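Local structure of putative major capsid protein (Cafeteriavirus-dependent mavirus, 6G44) at residues Leu126-His130 against Ala336-Ser340; Asp147-Tyr151 against Lys389-Cys393; Asn330-Phe335 against Val472-Asp477. The protein probably forms the main building block of the mavirus capsid, as a double jelly-roll protein that assembles into trimers. All coordinates share one frame; numbering follows the deposited sequence. Where two conformers were deposited one is given.

Interaction 1 (Leu126-His130 against Ala336-Ser340); sequences LIKLH and AVMVS
K128 sends its side chain off helix 126-130 with CG anti to the backbone N (chi1 -173°), and since the chain beyond CG is fully extended it is a straight rod reaching across to strand 336-340. At its tip NZ donates a hydrogen bond to S340 OG, at 3.1 Å. S340 is modelled in two conformers, so this bond belongs to one of them. M338 does the opposite: its chain runs out extended as far as SD, which brings SD alongside K128, and the bend at chi3 (82°) then turns the methyl CE back toward the helix. K128 CE lies 3.9 Å from M338 SD, the two chains crossing at a slant, while M338 CE comes in at L129, with 3.8 Å to L129 CG. The still closer approach of that methyl to L129 CD2 is too short to be trusted. L129 CD2 also rests on A336 CB at 3.5 Å, a tight fit between methyls.

Helix and strand axes run nearly at right angles, 101° between their directions and 10.8 Å apart at closest. K128 and L129 meet A336, M338 and S340, which point to the same face of the strand. Helix 123-130 belongs to the N-terminal half of the double jelly-roll and strand 334-341 to a sheet of the C-terminal one; the contact thus packs a helix from one barrel against a sheet of the other. V425 and F473, from the strands flanking 334-341, touch both L129 and M338, and I293 touches L129.

The chemistry is graded along the strand: methyl on methyl at A336, M338 packed beside L129 and K128, and a lone polar link at S340. S340 OG, a neutral hydroxyl, accepts the hydrogen bond from K128 NZ in the conformer given, which suggests that the contact itself does little to balance the ammonium charge.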
loop_
_atom_site.group_PDB
_atom_site.type_symbol
_atom_site.label_atom_id
_atom_site.label_comp_id
_atom_site.label_asym_id
_atom_site.label_seq_id
_atom_site.Cartn_x
_atom_site.Cartn_y
_atom_site.Cartn_z
ATOM N N LEU C 126 16.823 -0.936 20.605
ATOM C CA LEU C 126 15.449 -0.442 20.402
ATOM C C LEU C 126 15.027 -0.682 18.954
ATOM O O LEU C 126 13.960 -1.244 18.701
ATOM C CB LEU C 126 15.297 1.062 20.718
ATOM C CG LEU C 126 15.076 1.671 22.111
ATOM C CD1 LEU C 126 15.320 3.171 22.059
ATOM C CD2 LEU C 126 13.670 1.409 22.618
ATOM N N ILE C 127 15.879 -0.302 18.013
ATOM C CA ILE C 127 15.481 -0.388 16.605
ATOM C C ILE C 127 15.438 -1.827 16.167
ATOM O O ILE C 127 14.625 -2.138 15.278
ATOM C CB ILE C 127 16.371 0.502 15.695
ATOM C CG1 ILE C 127 15.735 0.761 14.324
ATOM C CG2 ILE C 127 17.749 -0.066 15.505
ATOM C CD1 ILE C 127 14.351 1.367 14.354
ATOM N N LYS C 128 16.262 -2.708 16.730
ATOM C CA LYS C 128 16.207 -4.114 16.328
ATOM C C LYS C 128 14.833 -4.708 16.590
ATOM O O LYS C 128 14.387 -5.557 15.823
ATOM C CB LYS C 128 17.292 -4.973 17.013
ATOM C CG LYS C 128 17.390 -6.415 16.492
ATOM C CD LYS C 128 18.574 -7.166 17.090
ATOM C CE LYS C 128 18.698 -8.584 16.525
ATOM N NZ LYS C 128 19.854 -9.362 17.079
ATOM N N LEU C 129 14.164 -4.283 17.657
ATOM C CA LEU C 129 12.788 -4.709 17.946
ATOM C C LEU C 129 11.778 -3.904 17.165
ATOM O O LEU C 129 10.873 -4.461 16.534
ATOM C CB LEU C 129 12.451 -4.539 19.428
ATOM C CG LEU C 129 13.030 -5.539 20.383
ATOM C CD1 LEU C 129 12.775 -5.063 21.807
ATOM C CD2 LEU C 129 12.338 -6.871 20.172
ATOM N N HIS C 130 11.910 -2.587 17.207
ATOM C CA HIS C 130 10.942 -1.658 16.669
ATOM C C HIS C 130 10.709 -1.866 15.182
ATOM O O HIS C 130 9.585 -1.688 14.680
ATOM C CB HIS C 130 11.408 -0.213 16.935
ATOM C CG HIS C 130 10.428 0.832 16.534
ATOM N ND1 HIS C 130 9.212 0.977 17.158
ATOM C CD2 HIS C 130 10.498 1.813 15.611
ATOM C CE1 HIS C 130 8.571 1.996 16.618
ATOM N NE2 HIS C 130 9.323 2.515 15.670
ATOM N N ALA C 336 8.731 -8.999 24.261
ATOM C CA ALA C 336 9.246 -9.476 22.965
ATOM C C ALA C 336 10.265 -10.578 23.233
ATOM O O ALA C 336 11.171 -10.398 24.074
ATOM C CB ALA C 336 9.865 -8.357 22.147
ATOM N N VAL C 337 10.141 -11.679 22.516
ATOM C CA VAL C 337 11.037 -12.827 22.647
ATOM C C VAL C 337 11.762 -13.021 21.330
ATOM O O VAL C 337 11.127 -13.066 20.261
ATOM C CB VAL C 337 10.242 -14.103 22.984
ATOM C CG1 VAL C 337 11.188 -15.293 23.159
ATOM C CG2 VAL C 337 9.408 -13.896 24.224
ATOM N N MET C 338 13.083 -13.165 21.389
ATOM C CA MET C 338 13.859 -13.463 20.201
ATOM C C MET C 338 15.064 -14.286 20.603
ATOM O O MET C 338 15.552 -14.141 21.725
ATOM C CB MET C 338 14.231 -12.179 19.443
ATOM C CG MET C 338 15.394 -11.350 19.885
ATOM S SD MET C 338 15.739 -10.020 18.663
ATOM C CE MET C 338 14.547 -8.825 19.171
ATOM N N VAL C 339 15.533 -15.126 19.696
ATOM C CA VAL C 339 16.723 -15.946 19.900
ATOM C C VAL C 339 17.726 -15.557 18.826
ATOM O O VAL C 339 17.489 -15.819 17.653
ATOM C CB VAL C 339 16.366 -17.432 19.836
ATOM C CG1 VAL C 339 17.634 -18.287 20.000
ATOM C CG2 VAL C 339 15.338 -17.804 20.892
ATOM N N SER C 340 18.843 -14.924 19.211
ATOM C CA SER C 340 19.788 -14.314 18.273
ATOM C C SER C 340 21.053 -15.151 18.144
ATOM O O SER C 340 21.546 -15.678 19.152
ATOM C CB SER C 340 20.174 -12.888 18.720
ATOM O OG SER C 340 19.106 -11.964 18.542
#

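Interaction 2 (Asp147-Tyr151 against Lys389-Cys393); sequences DVDEY and KRFSC. With SO4 (sulfate ion), chain Z.
E150 lies across both basic side chains of segment 389-393, roughly at right angles to each. Its CG sits over one face of the R390 guanidinium, 3.5 Å from NE, while the bend at chi2 (87°) swings the carboxylate toward K389. There OE2 forms a salt bridge with K389 NZ at 2.8 Å, met from above the carboxylate plane by 38°. OE2 also lies near R390 NH2, but well out of the guanidinium plane, so that longer pairing is one of charges alone; OE1 is taken by N160.

K389, bent at chi2 and chi3, curls round so that NZ also serves a sulfate, giving 2.9 Å to O3, and a water that V148 N holds as well. R390 offers the sulfate its edge: NE reaches O1 at 2.9 Å and NH2 reaches O2 at 2.9 Å. R390's backbone N also donates to sulfate O1. The ion, probably from the crystallisation liquor, is also bound by S172 of the second subunit.

This is where a long loop of the first jelly-roll half meets the start of helix 391-394 in the second, with R390 at the N-cap position, beside a neighbouring subunit of the trimer.

The Y151 ring stands steeply to the guanidinium, 79° between planes. R390 NH1 donates to Y151 OH at 3.1 Å, and Y151 OH in turn donates a hydrogen bond to S392 OG at 2.8 Å. S392 OG also bonds to C180 O of the second subunit, while R390 NH2 bonds to S169 O there.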
loop_
_atom_site.group_PDB
_atom_site.type_symbol
_atom_site.label_atom_id
_atom_site.label_comp_id
_atom_site.label_asym_id
_atom_site.label_seq_id
_atom_site.Cartn_x
_atom_site.Cartn_y
_atom_site.Cartn_z
ATOM N N ASP C 147 13.598 -0.892 4.736
ATOM C CA ASP C 147 13.266 -2.270 4.393
ATOM C C ASP C 147 14.009 -3.214 5.325
ATOM O O ASP C 147 15.225 -3.016 5.544
ATOM C CB ASP C 147 13.636 -2.528 2.932
ATOM C CG ASP C 147 13.416 -3.953 2.511
ATOM O OD1 ASP C 147 14.366 -4.760 2.675
ATOM O OD2 ASP C 147 12.319 -4.268 2.001
ATOM N N VAL C 148 13.304 -4.221 5.857
ATOM C CA VAL C 148 13.840 -5.197 6.784
ATOM C C VAL C 148 14.029 -6.522 6.058
ATOM O O VAL C 148 13.111 -6.999 5.365
ATOM C CB VAL C 148 12.907 -5.328 8.009
ATOM C CG1 VAL C 148 13.312 -6.472 8.903
ATOM C CG2 VAL C 148 12.851 -4.024 8.798
ATOM N N ASP C 149 15.196 -7.138 6.238
ATOM C CA ASP C 149 15.519 -8.383 5.546
ATOM C C ASP C 149 14.578 -9.514 5.950
ATOM O O ASP C 149 14.259 -9.729 7.131
ATOM C CB ASP C 149 16.921 -8.864 5.910
ATOM C CG ASP C 149 18.019 -7.953 5.408
ATOM O OD1 ASP C 149 17.869 -7.348 4.354
ATOM O OD2 ASP C 149 19.070 -7.882 6.091
ATOM N N GLU C 150 14.121 -10.266 4.942
ATOM C CA GLU C 150 13.280 -11.427 5.182
ATOM C C GLU C 150 14.065 -12.707 5.334
ATOM O O GLU C 150 13.608 -13.615 6.034
ATOM C CB GLU C 150 12.261 -11.575 4.048
ATOM C CG GLU C 150 11.295 -10.401 3.947
ATOM C CD GLU C 150 11.764 -9.217 3.108
ATOM O OE1 GLU C 150 12.896 -9.271 2.559
ATOM O OE2 GLU C 150 10.979 -8.237 3.009
ATOM N N TYR C 151 15.196 -12.800 4.631
ATOM C CA TYR C 151 15.998 -14.028 4.574
ATOM C C TYR C 151 17.440 -13.741 5.011
ATOM O O TYR C 151 17.867 -12.589 5.078
ATOM C CB TYR C 151 15.926 -14.689 3.197
ATOM C CG TYR C 151 14.505 -14.859 2.726
ATOM C CD1 TYR C 151 13.680 -15.832 3.268
ATOM C CD2 TYR C 151 13.947 -13.994 1.809
ATOM C CE1 TYR C 151 12.362 -15.936 2.879
ATOM C CE2 TYR C 151 12.615 -14.083 1.427
ATOM C CZ TYR C 151 11.833 -15.055 1.980
ATOM O OH TYR C 151 10.506 -15.115 1.591
ATOM N N LYS C 389 6.241 -8.699 9.183
ATOM C CA LYS C 389 6.919 -9.444 8.128
ATOM C C LYS C 389 6.217 -10.753 7.792
ATOM O O LYS C 389 5.409 -11.257 8.566
ATOM C CB LYS C 389 8.378 -9.731 8.488
ATOM C CG LYS C 389 9.200 -8.481 8.759
ATOM C CD LYS C 389 9.189 -7.500 7.603
ATOM C CE LYS C 389 9.900 -8.036 6.371
ATOM N NZ LYS C 389 9.714 -7.147 5.200
ATOM N N ARG C 390 6.560 -11.269 6.621
ATOM C CA ARG C 390 5.971 -12.518 6.079
ATOM C C ARG C 390 6.322 -13.737 6.937
ATOM O O ARG C 390 7.336 -13.750 7.656
ATOM C CB ARG C 390 6.415 -12.744 4.641
ATOM C CG ARG C 390 7.906 -13.032 4.508
ATOM C CD ARG C 390 8.423 -13.059 3.086
ATOM N NE ARG C 390 8.377 -11.731 2.487
ATOM C CZ ARG C 390 8.848 -11.473 1.284
ATOM N NH1 ARG C 390 9.398 -12.429 0.580
ATOM N NH2 ARG C 390 8.827 -10.235 0.794
ATOM N N PHE C 391 5.500 -14.782 6.835
ATOM C CA PHE C 391 5.696 -15.990 7.624
ATOM C C PHE C 391 7.047 -16.680 7.341
ATOM O O PHE C 391 7.693 -17.171 8.271
ATOM C CB PHE C 391 4.535 -16.969 7.403
ATOM C CG PHE C 391 4.637 -18.222 8.225
ATOM C CD1 PHE C 391 4.668 -18.152 9.622
ATOM C CD2 PHE C 391 4.741 -19.464 7.630
ATOM C CE1 PHE C 391 4.780 -19.299 10.415
ATOM C CE2 PHE C 391 4.857 -20.604 8.411
ATOM C CZ PHE C 391 4.869 -20.524 9.780
ATOM N N SER C 392 7.481 -16.699 6.084
ATOM C CA SER C 392 8.759 -17.334 5.698
ATOM C C SER C 392 9.972 -16.634 6.319
ATOM O O SER C 392 11.015 -17.259 6.426
ATOM C CB SER C 392 8.926 -17.418 4.180
ATOM O OG SER C 392 8.870 -16.156 3.587
ATOM N N CYS C 393 9.835 -15.379 6.725
ATOM C CA CYS C 393 10.878 -14.703 7.498
ATOM C C CYS C 393 10.829 -15.193 8.927
ATOM O O CYS C 393 11.789 -15.799 9.413
ATOM C CB CYS C 393 10.638 -13.211 7.418
ATOM S SG CYS C 393 11.652 -12.206 8.523
HETATM S S SO4 Z . 6.707 -8.723 3.713
HETATM O O1 SO4 Z . 7.625 -9.644 4.363
HETATM O O2 SO4 Z . 6.845 -8.811 2.268
HETATM O O3 SO4 Z . 7.027 -7.330 4.160
HETATM O O4 SO4 Z . 5.315 -9.044 4.128
HETATM O O HOH W 1 10.407 -4.361 5.409
#

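Interaction 3 (Asn330-Phe335 against Val472-Asp477); sequences NVPSMF and VFSIRD
M334 and I475 form an antiparallel hydrogen-bonded pair: I475 N donates to M334 O at 2.8 Å and M334 N returns a bond to I475 O at 3.2 Å. Just before it, S333 N makes a weak bond to the same I475 O. Two residues facing one make this a classic beta bulge at the start of strand 334-341. F335 and S474 follow as the non-hydrogen-bonded pair, where F335 CA approaches F473 O at 3.2 Å in a CA-H...O contact. Strand 464-482 is a neighbour of 334-341 in a sheet of the C-terminal jelly-roll half.

Among the apolar contacts, M334 and I475 lie side by side on one face, M334 CB to I475 CD1 4.0 Å, and on the other the F335 ring comes near V472 CG1. P332 packs against S474, P332 CG lying 3.7 Å from S474 CB.

The polar side chains lie at and beyond the bulge, at the N330 end of the pairing. N330 has its CG between the backbone N and the carbonyl carbon (chi1 56°), which turns the amide toward R476. R476 NE gives N330 OD1 a nearly straight bond of 2.7 Å, angle 165°, in the carbonyl plane and on a lone pair, with the amide turned 79° from the guanidinium; NH1 adds a weak one. P332 CG sits over one face of that guanidinium. NH2 is salt-bridged to E296, which also takes S474 OG. S333 OG bonds to the C-terminal carboxylate of G520, and D477, whose OD1 lies 3.5 Å from S333 CB, bonds to N443.

R476 is thus fixed at an edge by N330 and at a face by P332, its charge probably offset by E296. D477 has the G520 carboxylate close by, a like charge that could raise the proton affinity of either group.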
loop_
_atom_site.group_PDB
_atom_site.type_symbol
_atom_site.label_atom_id
_atom_site.label_comp_id
_atom_site.label_asym_id
_atom_site.label_seq_id
_atom_site.Cartn_x
_atom_site.Cartn_y
_atom_site.Cartn_z
ATOM N N ASN C 330 6.375 -4.575 38.547
ATOM C CA ASN C 330 5.129 -4.085 37.972
ATOM C C ASN C 330 4.948 -4.858 36.648
ATOM O O ASN C 330 5.876 -5.544 36.220
ATOM C CB ASN C 330 5.204 -2.568 37.773
ATOM C CG ASN C 330 6.383 -2.155 36.932
ATOM O OD1 ASN C 330 6.388 -2.378 35.716
ATOM N ND2 ASN C 330 7.406 -1.567 37.568
ATOM N N VAL C 331 3.788 -4.706 36.030
ATOM C CA VAL C 331 3.405 -5.527 34.868
ATOM C C VAL C 331 3.573 -4.703 33.577
ATOM O O VAL C 331 2.848 -3.732 33.383
ATOM C CB VAL C 331 1.960 -6.023 35.016
ATOM C CG1 VAL C 331 1.576 -6.911 33.830
ATOM C CG2 VAL C 331 1.777 -6.794 36.328
ATOM N N PRO C 332 4.563 -5.065 32.721
ATOM C CA PRO C 332 4.693 -4.335 31.446
ATOM C C PRO C 332 3.524 -4.500 30.490
ATOM O O PRO C 332 2.768 -5.460 30.561
ATOM C CB PRO C 332 5.948 -4.931 30.813
ATOM C CG PRO C 332 6.733 -5.485 31.967
ATOM C CD PRO C 332 5.689 -5.994 32.909
ATOM N N SER C 333 3.446 -3.563 29.570
ATOM C CA SER C 333 2.460 -3.566 28.501
ATOM C C SER C 333 2.700 -4.656 27.476
ATOM O O SER C 333 1.725 -5.254 26.960
ATOM C CB SER C 333 2.494 -2.214 27.793
ATOM O OG SER C 333 1.626 -2.188 26.669
ATOM N N MET C 334 3.963 -4.914 27.165
ATOM C CA MET C 334 4.273 -5.894 26.131
ATOM C C MET C 334 5.633 -6.514 26.390
ATOM O O MET C 334 6.499 -5.907 27.016
ATOM C CB MET C 334 4.231 -5.253 24.728
ATOM C CG MET C 334 4.240 -6.265 23.567
ATOM S SD MET C 334 4.124 -5.525 21.904
ATOM C CE MET C 334 2.454 -4.924 21.885
ATOM N N PHE C 335 5.802 -7.730 25.883
ATOM C CA PHE C 335 7.044 -8.445 25.881
ATOM C C PHE C 335 7.437 -8.810 24.472
ATOM O O PHE C 335 6.572 -8.932 23.594
ATOM C CB PHE C 335 6.909 -9.745 26.706
ATOM C CG PHE C 335 6.621 -9.498 28.150
ATOM C CD1 PHE C 335 7.686 -9.301 29.012
ATOM C CD2 PHE C 335 5.324 -9.431 28.628
ATOM C CE1 PHE C 335 7.471 -9.048 30.351
ATOM C CE2 PHE C 335 5.103 -9.185 29.995
ATOM C CZ PHE C 335 6.188 -8.994 30.824
ATOM N N VAL C 472 14.526 -11.808 26.357
ATOM C CA VAL C 472 13.154 -11.395 26.648
ATOM C C VAL C 472 13.216 -9.923 26.996
ATOM O O VAL C 472 13.900 -9.530 27.949
ATOM C CB VAL C 472 12.511 -12.211 27.785
ATOM C CG1 VAL C 472 11.077 -11.751 28.036
ATOM C CG2 VAL C 472 12.592 -13.686 27.428
ATOM N N PHE C 473 12.534 -9.108 26.191
ATOM C CA PHE C 473 12.474 -7.673 26.417
ATOM C C PHE C 473 11.122 -7.288 26.954
ATOM O O PHE C 473 10.124 -7.922 26.623
ATOM C CB PHE C 473 12.681 -6.906 25.122
ATOM C CG PHE C 473 14.018 -7.126 24.503
ATOM C CD1 PHE C 473 14.208 -8.158 23.600
ATOM C CD2 PHE C 473 15.093 -6.309 24.820
ATOM C CE1 PHE C 473 15.441 -8.373 23.000
ATOM C CE2 PHE C 473 16.350 -6.547 24.236
ATOM C CZ PHE C 473 16.505 -7.571 23.325
ATOM N N SER C 474 11.084 -6.264 27.802
ATOM C CA SER C 474 9.819 -5.631 28.201
ATOM C C SER C 474 9.683 -4.298 27.505
ATOM O O SER C 474 10.676 -3.606 27.300
ATOM C CB SER C 474 9.717 -5.415 29.697
ATOM O OG SER C 474 10.772 -4.604 30.139
ATOM N N ILE C 475 8.437 -3.934 27.202
ATOM C CA ILE C 475 8.106 -2.620 26.700
ATOM C C ILE C 475 7.131 -2.061 27.706
ATOM O O ILE C 475 6.017 -2.572 27.841
ATOM C CB ILE C 475 7.498 -2.657 25.283
ATOM C CG1 ILE C 475 8.497 -3.322 24.319
ATOM C CG2 ILE C 475 7.169 -1.240 24.827
ATOM C CD1 ILE C 475 8.114 -4.685 23.820
ATOM N N ARG C 476 7.541 -1.025 28.443
ATOM C CA ARG C 476 6.700 -0.448 29.484
ATOM C C ARG C 476 6.172 0.930 29.091
ATOM O O ARG C 476 6.896 1.743 28.503
ATOM C CB ARG C 476 7.470 -0.293 30.790
ATOM C CG ARG C 476 7.703 -1.590 31.534
ATOM C CD ARG C 476 8.382 -1.260 32.849
ATOM N NE ARG C 476 8.321 -2.380 33.776
ATOM C CZ ARG C 476 9.256 -3.318 33.898
ATOM N NH1 ARG C 476 9.082 -4.281 34.798
ATOM N NH2 ARG C 476 10.350 -3.312 33.151
ATOM N N ASP C 477 4.932 1.190 29.481
ATOM C CA ASP C 477 4.336 2.516 29.305
ATOM C C ASP C 477 5.037 3.461 30.299
ATOM O O ASP C 477 5.185 3.156 31.484
ATOM C CB ASP C 477 2.837 2.464 29.555
ATOM C CG ASP C 477 2.089 1.555 28.553
ATOM O OD1 ASP C 477 2.616 1.256 27.467
ATOM O OD2 ASP C 477 0.960 1.183 28.843
#

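From the N terminus, interaction 1 leaves first from helix 123-130 and interaction 2 from the loop after helix 136-142, both in the N-terminal half. The chain then runs on to 330-335, where interaction 3 begins, and directly to 336-340, where interaction 1 closes a loop of 205 residues. Interaction 2 closes at 389-393 after 237, and interaction 3 last, at 472-477, after 136. All three cross and none nests. Interactions 1 and 2 tie the two jelly-roll halves together, while interaction 3 stays inside the second. Interactions 1 and 3 share strand 334-341 and touch, with A336 O 2.8 Å from F473 N; interaction 2 stands apart from both.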